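Local coordinates for protein putative LacI-family transcriptional regulator (Bacteroides fragilis, PDB 3GBV) that probably regulates transcription by binding DNA, in response to a small effector held between the two lobes of its periplasmic-binding-protein-like region, at residues A[12-17]-A[48-53]; A[120-125]-A[161-166]; A[248-253]-A[281-286]. One frame throughout, in Å; residues are numbered along the deposited sequence.

Contact 1 (A[12-17]-A[48-53]); sequences ACLLPK and THYDPY. With EDO (1,2-ethanediol), chain C.
The carbonyl oxygen of Leu15 receives two groups from segment 48-53: Tyr50 N donates a hydrogen bond to Leu15 O at 3.1 Å, and His49 CA brings its C-H to Leu15 O at 3.1 Å. This is one rung of a parallel ladder, continued by Thr48 N to Cys13 O, Leu15 N to Thr48 O and Lys17 N to Tyr50 O. Cys13, Leu15 and Lys17 make the backbone bonds to segment 48-53, so Pro16, with no N-H to give, fits between them. Its CA lies over the face of the Tyr50 ring, a CH-pi contact of 4.0 Å to the centroid. Tyr50 CG sits between its own N and carbonyl carbon (chi1 70°), which swings the ring back along Pro16 and past Leu14, whose CG is 3.4 Å from Tyr50 CD2. The hydroxyl thereby reaches Ala76 O and Thr78 OG1. Lys17 lays its aliphatic CG on His49 CB at 3.4 Å. Within the beta-alpha-beta unit of strands 9-16 and 43-50, helix 23-37 covers Leu15 and His49 on one sheet face; helix 55-66 covers Leu14 and Tyr50 on the other, and strand 72-75 flanks strand 9-16.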
loop_
_atom_site.group_PDB
_atom_site.type_symbol
_atom_site.label_atom_id
_atom_site.label_comp_id
_atom_site.label_asym_id
_atom_site.label_seq_id
_atom_site.Cartn_x
_atom_site.Cartn_y
_atom_site.Cartn_z
ATOM N N ALA A 12 -26.511 8.217 10.873
ATOM C CA ALA A 12 -27.144 7.570 9.729
ATOM C C ALA A 12 -26.134 7.425 8.591
ATOM O O ALA A 12 -25.545 8.411 8.147
ATOM C CB ALA A 12 -28.352 8.386 9.270
ATOM N N CYS A 13 -25.933 6.199 8.122
ATOM C CA CYS A 13 -24.993 5.948 7.033
ATOM C C CYS A 13 -25.765 5.538 5.785
ATOM O O CYS A 13 -26.334 4.450 5.728
ATOM C CB CYS A 13 -24.009 4.842 7.427
ATOM S SG CYS A 13 -23.237 5.094 9.056
ATOM N N LEU A 14 -25.783 6.411 4.785
ATOM C CA LEU A 14 -26.513 6.138 3.552
ATOM C C LEU A 14 -25.569 5.654 2.456
ATOM O O LEU A 14 -24.729 6.408 1.960
ATOM C CB LEU A 14 -27.254 7.404 3.115
ATOM C CG LEU A 14 -28.312 7.288 2.017
ATOM C CD1 LEU A 14 -29.391 6.297 2.443
ATOM C CD2 LEU A 14 -28.916 8.673 1.745
ATOM N N LEU A 15 -25.708 4.383 2.096
ATOM C CA LEU A 15 -24.864 3.770 1.082
ATOM C C LEU A 15 -25.711 3.119 -0.008
ATOM O O LEU A 15 -26.882 2.794 0.210
ATOM C CB LEU A 15 -23.979 2.696 1.723
ATOM C CG LEU A 15 -23.128 3.073 2.935
ATOM C CD1 LEU A 15 -22.572 1.805 3.567
ATOM C CD2 LEU A 15 -22.010 4.003 2.515
ATOM N N PRO A 16 -25.133 2.929 -1.203
ATOM C CA PRO A 16 -25.847 2.306 -2.324
ATOM C C PRO A 16 -26.179 0.843 -2.030
ATOM O O PRO A 16 -25.349 0.113 -1.484
ATOM C CB PRO A 16 -24.848 2.418 -3.478
ATOM C CG PRO A 16 -24.031 3.623 -3.129
ATOM C CD PRO A 16 -23.825 3.451 -1.641
ATOM N N LYS A 17 -27.390 0.415 -2.384
ATOM C CA LYS A 17 -27.773 -0.980 -2.182
ATOM C C LYS A 17 -26.720 -1.812 -2.902
ATOM O O LYS A 17 -26.185 -1.393 -3.927
ATOM C CB LYS A 17 -29.157 -1.268 -2.785
ATOM C CG LYS A 17 -30.341 -0.717 -1.987
ATOM C CD LYS A 17 -31.652 -0.876 -2.764
ATOM C CE LYS A 17 -32.849 -0.297 -2.009
ATOM N NZ LYS A 17 -34.055 -0.163 -2.892
ATOM N N THR A 48 -28.669 2.474 6.035
ATOM C CA THR A 48 -29.823 2.301 5.165
ATOM C C THR A 48 -29.263 2.338 3.764
ATOM O O THR A 48 -28.342 3.101 3.477
ATOM C CB THR A 48 -30.892 3.420 5.307
ATOM O OG1 THR A 48 -30.425 4.626 4.693
ATOM C CG2 THR A 48 -31.204 3.676 6.761
ATOM N N HIS A 49 -29.807 1.494 2.902
ATOM C CA HIS A 49 -29.361 1.423 1.524
ATOM C C HIS A 49 -30.359 2.139 0.646
ATOM O O HIS A 49 -31.550 2.191 0.956
ATOM C CB HIS A 49 -29.231 -0.031 1.118
ATOM C CG HIS A 49 -28.316 -0.803 2.007
ATOM N ND1 HIS A 49 -26.947 -0.654 1.968
ATOM C CD2 HIS A 49 -28.573 -1.675 3.008
ATOM C CE1 HIS A 49 -26.400 -1.402 2.909
ATOM N NE2 HIS A 49 -27.366 -2.030 3.556
ATOM N N TYR A 50 -29.872 2.692 -0.455
ATOM C CA TYR A 50 -30.736 3.433 -1.352
ATOM C C TYR A 50 -30.579 3.021 -2.803
ATOM O O TYR A 50 -29.530 2.510 -3.205
ATOM C CB TYR A 50 -30.441 4.927 -1.219
ATOM C CG TYR A 50 -29.102 5.353 -1.782
ATOM C CD1 TYR A 50 -28.948 5.610 -3.146
ATOM C CD2 TYR A 50 -27.999 5.554 -0.946
ATOM C CE1 TYR A 50 -27.735 6.073 -3.663
ATOM C CE2 TYR A 50 -26.779 6.012 -1.453
ATOM C CZ TYR A 50 -26.655 6.274 -2.814
ATOM O OH TYR A 50 -25.467 6.776 -3.318
ATOM N N ASP A 51 -31.631 3.245 -3.588
ATOM C CA ASP A 51 -31.590 2.942 -5.009
ATOM C C ASP A 51 -30.895 4.170 -5.572
ATOM O O ASP A 51 -31.406 5.280 -5.456
ATOM C CB ASP A 51 -33.001 2.828 -5.587
ATOM C CG ASP A 51 -33.005 2.257 -6.993
ATOM O OD1 ASP A 51 -32.021 2.495 -7.734
ATOM O OD2 ASP A 51 -33.994 1.579 -7.359
ATOM N N PRO A 52 -29.720 3.993 -6.181
ATOM C CA PRO A 52 -28.979 5.129 -6.734
ATOM C C PRO A 52 -29.517 5.731 -8.026
ATOM O O PRO A 52 -29.187 6.866 -8.367
ATOM C CB PRO A 52 -27.568 4.564 -6.945
ATOM C CG PRO A 52 -27.553 3.258 -6.164
ATOM C CD PRO A 52 -28.949 2.752 -6.333
ATOM N N TYR A 53 -30.345 4.986 -8.748
ATOM C CA TYR A 53 -30.829 5.492 -10.021
ATOM C C TYR A 53 -32.314 5.784 -10.101
ATOM O O TYR A 53 -32.827 6.162 -11.155
ATOM C CB TYR A 53 -30.388 4.531 -11.128
ATOM C CG TYR A 53 -28.919 4.170 -10.997
ATOM C CD1 TYR A 53 -28.519 3.041 -10.280
ATOM C CD2 TYR A 53 -27.928 5.009 -11.506
ATOM C CE1 TYR A 53 -27.166 2.761 -10.072
ATOM C CE2 TYR A 53 -26.578 4.739 -11.304
ATOM C CZ TYR A 53 -26.204 3.618 -10.587
ATOM O OH TYR A 53 -24.872 3.361 -10.383
HETATM C C1 EDO C . -27.279 9.658 -4.480
HETATM O O1 EDO C . -26.226 10.389 -5.117
HETATM C C2 EDO C . -28.301 9.208 -5.528
HETATM O O2 EDO C . -27.657 8.392 -6.517
#

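Contact 2 (A[120-125]-A[161-166]); sequences SGYFAA and FRQYMQ
Tyr122 and Tyr164 form an edge-to-face (T-shaped) pair. Tyr164 CD1 stands 3.5 Å above the centre of the Tyr122 ring, the centroids are 5.0 Å apart and the planes meet at 76°, so a slightly positive C-H edge is directed at the electron-rich face. Tyr122 turns its CG away from its own N (chi1 -168°), and this brings the ring across to the other helix, where Tyr122 CD1 also rests on Tyr164 CB at 3.5 Å.

Apolar packing centres on the Ala125 methyl. It is held between two aromatic residues, with Ala125 CB 3.4 Å from Tyr164 CB and 3.6 Å from Phe161 CD1; being so short, it can sit directly on both at this close approach. One face of the Tyr164 ring lies against the backbone of Ala125.

A backbone interaction completes the approach. Gly121 has no side chain to hold the helices apart, and its carbonyl oxygen meets the C-H of Phe161, with Phe161 CA 3.4 Å from Gly121 O. Gly121 and Ala125, four residues apart, make up a GxxxA pattern, which suits the close axis separation of 7.4 Å at a crossing angle of -44°.

Polar groups lie beyond the rings. Tyr122 OH bonds to Glu167 OE1, while Gln163 NE2 uses the other oxygen of the same carboxylate. Tyr122 also packs on Glu289 of the second subunit.

Within the two segments the joining is thus by aromatic, methyl and C-H contacts, whose stability probably comes mainly from burial and close fit; just beyond them the hydroxyl of Tyr122 lets the aromatic layer end in a polar link to Glu167, which ties the same helices, 117-131 and 152-168, together.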
loop_
_atom_site.group_PDB
_atom_site.type_symbol
_atom_site.label_atom_id
_atom_site.label_comp_id
_atom_site.label_asym_id
_atom_site.label_seq_id
_atom_site.Cartn_x
_atom_site.Cartn_y
_atom_site.Cartn_z
ATOM N N SER A 120 -5.557 9.633 -8.784
ATOM C CA SER A 120 -5.719 8.189 -8.839
ATOM C C SER A 120 -5.742 7.721 -10.289
ATOM O O SER A 120 -5.179 6.679 -10.625
ATOM C CB SER A 120 -7.007 7.767 -8.133
ATOM O OG SER A 120 -7.207 6.366 -8.224
ATOM N N GLY A 121 -6.386 8.506 -11.146
ATOM C CA GLY A 121 -6.473 8.167 -12.552
ATOM C C GLY A 121 -5.162 8.401 -13.273
ATOM O O GLY A 121 -4.785 7.631 -14.158
ATOM N N TYR A 122 -4.473 9.475 -12.894
ATOM C CA TYR A 122 -3.184 9.831 -13.482
ATOM C C TYR A 122 -2.210 8.672 -13.200
ATOM O O TYR A 122 -1.462 8.226 -14.079
ATOM C CB TYR A 122 -2.677 11.123 -12.831
ATOM C CG TYR A 122 -1.498 11.770 -13.519
ATOM C CD1 TYR A 122 -1.666 12.508 -14.686
ATOM C CD2 TYR A 122 -0.214 11.656 -12.991
ATOM C CE1 TYR A 122 -0.582 13.116 -15.312
ATOM C CE2 TYR A 122 0.879 12.259 -13.607
ATOM C CZ TYR A 122 0.689 12.987 -14.767
ATOM O OH TYR A 122 1.776 13.575 -15.379
ATOM N N PHE A 123 -2.235 8.197 -11.960
ATOM C CA PHE A 123 -1.398 7.084 -11.519
ATOM C C PHE A 123 -1.756 5.804 -12.273
ATOM O O PHE A 123 -0.872 5.030 -12.662
ATOM C CB PHE A 123 -1.593 6.848 -10.012
ATOM C CG PHE A 123 -0.992 5.559 -9.507
ATOM C CD1 PHE A 123 0.349 5.485 -9.144
ATOM C CD2 PHE A 123 -1.778 4.419 -9.382
ATOM C CE1 PHE A 123 0.893 4.290 -8.656
ATOM C CE2 PHE A 123 -1.238 3.221 -8.897
ATOM C CZ PHE A 123 0.097 3.156 -8.533
ATOM N N ALA A 124 -3.057 5.583 -12.458
ATOM C CA ALA A 124 -3.554 4.400 -13.151
ATOM C C ALA A 124 -3.038 4.384 -14.579
ATOM O O ALA A 124 -2.704 3.331 -15.107
ATOM C CB ALA A 124 -5.076 4.377 -13.136
ATOM N N ALA A 125 -2.960 5.563 -15.188
ATOM C CA ALA A 125 -2.464 5.704 -16.550
ATOM C C ALA A 125 -0.998 5.292 -16.621
ATOM O O ALA A 125 -0.598 4.556 -17.527
ATOM C CB ALA A 125 -2.623 7.142 -17.024
ATOM N N PHE A 161 -6.713 10.292 -15.983
ATOM C CA PHE A 161 -6.175 9.247 -16.837
ATOM C C PHE A 161 -5.866 9.826 -18.227
ATOM O O PHE A 161 -4.768 9.659 -18.763
ATOM C CB PHE A 161 -7.203 8.124 -16.957
ATOM C CG PHE A 161 -6.770 6.999 -17.849
ATOM C CD1 PHE A 161 -5.967 5.977 -17.353
ATOM C CD2 PHE A 161 -7.155 6.957 -19.182
ATOM C CE1 PHE A 161 -5.553 4.927 -18.162
ATOM C CE2 PHE A 161 -6.743 5.903 -20.008
ATOM C CZ PHE A 161 -5.942 4.889 -19.491
ATOM N N ARG A 162 -6.845 10.519 -18.801
ATOM C CA ARG A 162 -6.674 11.100 -20.120
ATOM C C ARG A 162 -5.592 12.176 -20.131
ATOM O O ARG A 162 -4.910 12.363 -21.141
ATOM C CB ARG A 162 -8.003 11.677 -20.617
ATOM C CG ARG A 162 -9.108 10.634 -20.848
ATOM C CD ARG A 162 -10.447 11.307 -21.168
ATOM N NE ARG A 162 -11.556 10.353 -21.247
ATOM C CZ ARG A 162 -11.759 9.487 -22.240
ATOM N NH1 ARG A 162 -10.937 9.430 -23.280
ATOM N NH2 ARG A 162 -12.782 8.653 -22.177
ATOM N N GLN A 163 -5.421 12.883 -19.014
ATOM C CA GLN A 163 -4.399 13.918 -18.963
ATOM C C GLN A 163 -3.025 13.282 -19.118
ATOM O O GLN A 163 -2.197 13.747 -19.905
ATOM C CB GLN A 163 -4.451 14.689 -17.646
ATOM C CG GLN A 163 -3.622 15.968 -17.676
ATOM C CD GLN A 163 -3.620 16.709 -16.350
ATOM O OE1 GLN A 163 -4.671 16.895 -15.718
ATOM N NE2 GLN A 163 -2.436 17.147 -15.922
ATOM N N TYR A 164 -2.784 12.216 -18.357
ATOM C CA TYR A 164 -1.508 11.517 -18.427
ATOM C C TYR A 164 -1.281 11.001 -19.848
ATOM O O TYR A 164 -0.185 11.125 -20.401
ATOM C CB TYR A 164 -1.481 10.324 -17.465
ATOM C CG TYR A 164 -0.149 9.602 -17.452
ATOM C CD1 TYR A 164 0.809 9.873 -16.466
ATOM C CD2 TYR A 164 0.171 8.671 -18.447
ATOM C CE1 TYR A 164 2.051 9.235 -16.471
ATOM C CE2 TYR A 164 1.408 8.037 -18.468
ATOM C CZ TYR A 164 2.340 8.324 -17.474
ATOM O OH TYR A 164 3.564 7.716 -17.484
HETATM N N MSE A 165 -2.317 10.406 -20.427
HETATM C CA MSE A 165 -2.218 9.870 -21.779
HETATM C C MSE A 165 -1.899 10.986 -22.778
HETATM O O MSE A 165 -1.168 10.779 -23.742
HETATM C CB MSE A 165 -3.526 9.190 -22.181
HETATM C CG MSE A 165 -3.933 8.031 -21.298
HETATM SE SE MSE A 165 -2.637 6.564 -21.570
HETATM C CE MSE A 165 -3.128 5.918 -23.383
ATOM N N GLN A 166 -2.456 12.169 -22.557
ATOM C CA GLN A 166 -2.188 13.287 -23.456
ATOM C C GLN A 166 -0.732 13.732 -23.306
ATOM O O GLN A 166 -0.035 13.981 -24.289
ATOM C CB GLN A 166 -3.122 14.458 -23.140
ATOM C CG GLN A 166 -4.485 14.397 -23.817
ATOM C CD GLN A 166 -5.491 15.352 -23.192
ATOM O OE1 GLN A 166 -5.129 16.424 -22.700
ATOM N NE2 GLN A 166 -6.766 14.972 -23.220
#

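Contact 3 (A[248-253]-A[281-286]); sequences FLIAQQ and MPIDLL. With EDO (1,2-ethanediol), chain F.
Two short backbone bonds, Leu286 N to Leu249 O and Ala251 N to Asp284 O, each 2.9 Å long, set the antiparallel pairing of strands 248-251 and 284-286. Their return bonds, Leu249 N to Leu286 O and Asp284 N to Ala251 O, close two hydrogen-bonded pairs around the non-hydrogen-bonded pair Ile250-Leu285. Past the end of the ladder, Gln253 NE2 gives a hydrogen bond of 3.1 Å to Asp284 OD2. It is nearly straight (169°) and enters on the syn lone pair, with amide and carboxylate almost coplanar. Glutamine suits this place, since its extended chain reaches from the loop back to Asp284 and its amide can donate to the carboxylate. Tyr294 OH also bonds to Asp284 OD2, so that oxygen has two partners.

Both segments cross between the lobes: 252-253 leads from the mixed sheet into helix 254-270, and the loop 281-283 returns from the parallel sheet to strand 284-286. These are two of the three crossovers usual in this fold; the third, after strand 111-114, sends Gln115 NE2 to Pro282 O.

Strand 284-286 is the last of its sheet within the chain. On its outer edge, Leu285 N and O are both bonded by a 1,2-ethanediol, probably from the crystallisation liquor, which also bonds to Leu285 O of the second subunit.

Apolar contacts form on both faces; one also carries Asp284, and there Leu286 CD1 comes within 3.7 Å of Ala251 CB, the small methyl letting the leucine lie close. On the other face, Leu285 turns CG away from its N (chi1 -176°), bringing CD1 to 3.8 Å from Phe248 CB, while Ile250 CG2 and Ile283 CG2 lie 4.0 Å apart. Selenomethionine Met281, bent along its chain, sets CE 3.9 Å from Gln253 CB and packs on Leu256 and Gln257 of helix 254-270.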
loop_
_atom_site.group_PDB
_atom_site.type_symbol
_atom_site.label_atom_id
_atom_site.label_comp_id
_atom_site.label_asym_id
_atom_site.label_seq_id
_atom_site.Cartn_x
_atom_site.Cartn_y
_atom_site.Cartn_z
ATOM N N PHE A 248 -3.074 -5.476 -12.305
ATOM C CA PHE A 248 -2.946 -4.620 -11.145
ATOM C C PHE A 248 -4.336 -4.276 -10.621
ATOM O O PHE A 248 -5.307 -4.202 -11.384
ATOM C CB PHE A 248 -2.240 -3.298 -11.495
ATOM C CG PHE A 248 -0.837 -3.455 -12.027
ATOM C CD1 PHE A 248 0.146 -4.099 -11.282
ATOM C CD2 PHE A 248 -0.488 -2.909 -13.263
ATOM C CE1 PHE A 248 1.452 -4.196 -11.760
ATOM C CE2 PHE A 248 0.819 -3.005 -13.749
ATOM C CZ PHE A 248 1.793 -3.648 -12.997
ATOM N N LEU A 249 -4.412 -4.083 -9.310
ATOM C CA LEU A 249 -5.635 -3.653 -8.655
ATOM C C LEU A 249 -5.209 -2.459 -7.801
ATOM O O LEU A 249 -4.157 -2.485 -7.158
ATOM C CB LEU A 249 -6.234 -4.750 -7.764
ATOM C CG LEU A 249 -6.901 -5.938 -8.470
ATOM C CD1 LEU A 249 -7.348 -6.972 -7.437
ATOM C CD2 LEU A 249 -8.088 -5.447 -9.297
ATOM N N ILE A 250 -6.013 -1.405 -7.820
ATOM C CA ILE A 250 -5.726 -0.223 -7.029
ATOM C C ILE A 250 -6.698 -0.221 -5.867
ATOM O O ILE A 250 -7.907 -0.304 -6.062
ATOM C CB ILE A 250 -5.888 1.049 -7.868
ATOM C CG1 ILE A 250 -4.837 1.039 -8.995
ATOM C CG2 ILE A 250 -5.771 2.278 -6.975
ATOM C CD1 ILE A 250 -5.025 2.117 -10.060
ATOM N N ALA A 251 -6.167 -0.157 -4.650
ATOM C CA ALA A 251 -7.005 -0.167 -3.459
ATOM C C ALA A 251 -7.066 1.208 -2.811
ATOM O O ALA A 251 -6.200 2.053 -3.040
ATOM C CB ALA A 251 -6.479 -1.193 -2.467
ATOM N N GLN A 252 -8.083 1.427 -1.986
ATOM C CA GLN A 252 -8.247 2.718 -1.319
ATOM C C GLN A 252 -8.621 2.586 0.162
ATOM O O GLN A 252 -9.047 3.556 0.790
ATOM C CB GLN A 252 -9.319 3.528 -2.042
ATOM C CG GLN A 252 -10.649 2.817 -2.073
ATOM C CD GLN A 252 -11.692 3.575 -2.841
ATOM O OE1 GLN A 252 -12.358 3.012 -3.695
ATOM N NE2 GLN A 252 -11.849 4.855 -2.539
ATOM N N GLN A 253 -8.453 1.388 0.709
ATOM C CA GLN A 253 -8.773 1.119 2.108
ATOM C C GLN A 253 -10.197 1.526 2.507
ATOM O O GLN A 253 -10.401 2.491 3.256
ATOM C CB GLN A 253 -7.757 1.816 3.015
ATOM C CG GLN A 253 -6.373 1.189 2.966
ATOM C CD GLN A 253 -5.342 1.998 3.709
ATOM O OE1 GLN A 253 -5.570 2.441 4.837
ATOM N NE2 GLN A 253 -4.191 2.188 3.087
HETATM N N MSE A 281 -7.459 9.395 0.678
HETATM C CA MSE A 281 -6.982 8.053 1.003
HETATM C C MSE A 281 -5.832 7.669 0.071
HETATM O O MSE A 281 -5.661 8.266 -0.986
HETATM C CB MSE A 281 -8.132 7.053 0.863
HETATM C CG MSE A 281 -9.338 7.410 1.731
HETATM SE SE MSE A 281 -8.735 7.433 3.616
HETATM C CE MSE A 281 -8.429 5.542 4.032
ATOM N N PRO A 282 -5.033 6.665 0.452
ATOM C CA PRO A 282 -3.912 6.255 -0.400
ATOM C C PRO A 282 -4.316 5.574 -1.704
ATOM O O PRO A 282 -5.431 5.065 -1.838
ATOM C CB PRO A 282 -3.110 5.325 0.510
ATOM C CG PRO A 282 -4.164 4.705 1.355
ATOM C CD PRO A 282 -5.073 5.868 1.690
ATOM N N ILE A 283 -3.394 5.596 -2.665
ATOM C CA ILE A 283 -3.581 4.976 -3.975
ATOM C C ILE A 283 -2.641 3.760 -3.974
ATOM O O ILE A 283 -1.531 3.806 -4.508
ATOM C CB ILE A 283 -3.205 6.000 -5.082
ATOM C CG1 ILE A 283 -4.158 7.205 -4.990
ATOM C CG2 ILE A 283 -3.253 5.361 -6.459
ATOM C CD1 ILE A 283 -3.655 8.435 -5.710
ATOM N N ASP A 284 -3.091 2.679 -3.341
ATOM C CA ASP A 284 -2.288 1.467 -3.221
ATOM C C ASP A 284 -2.287 0.560 -4.448
ATOM O O ASP A 284 -3.339 0.232 -5.003
ATOM C CB ASP A 284 -2.735 0.643 -2.005
ATOM C CG ASP A 284 -2.551 1.388 -0.688
ATOM O OD1 ASP A 284 -1.569 2.151 -0.570
ATOM O OD2 ASP A 284 -3.385 1.198 0.232
ATOM N N LEU A 285 -1.091 0.155 -4.863
ATOM C CA LEU A 285 -0.955 -0.737 -6.001
ATOM C C LEU A 285 -0.728 -2.177 -5.548
ATOM O O LEU A 285 0.193 -2.472 -4.779
ATOM C CB LEU A 285 0.204 -0.314 -6.890
ATOM C CG LEU A 285 0.234 -1.231 -8.102
ATOM C CD1 LEU A 285 -0.681 -0.656 -9.185
ATOM C CD2 LEU A 285 1.654 -1.387 -8.579
ATOM N N LEU A 286 -1.572 -3.078 -6.024
ATOM C CA LEU A 286 -1.429 -4.472 -5.656
ATOM C C LEU A 286 -1.229 -5.367 -6.864
ATOM O O LEU A 286 -1.777 -5.124 -7.946
ATOM C CB LEU A 286 -2.638 -4.911 -4.828
ATOM C CG LEU A 286 -2.558 -4.154 -3.495
ATOM C CD1 LEU A 286 -3.929 -3.766 -3.008
ATOM C CD2 LEU A 286 -1.816 -4.997 -2.479
HETATM C C1 EDO F . 0.815 -0.640 -1.772
HETATM O O1 EDO F . 1.633 -1.606 -2.484
HETATM C C2 EDO F . 1.304 0.809 -2.014
HETATM O O2 EDO F . 0.961 1.249 -3.327
#

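How the contacts relate
The contacts follow one another along the chain, each closing before the next opens. Contact 1 belongs to the parallel sheet of the first lobe; contact 2 pairs two helices of the second lobe, and contact 3 joins that lobe's mixed sheet to the crossovers between lobes. Contact 1 lies across the chain's centre from the others, its centre about 30 Å from that of contact 2 and 24 Å from that of contact 3. Contacts 2 and 3, with centres 15 Å apart, touch directly: helix 117-131 packs Phe123 on Ile283 and Leu285, and Ala124 on Ile250. Both also reach the second subunit, so the crossover region and the dimer interface are packed against the same helix 117-131.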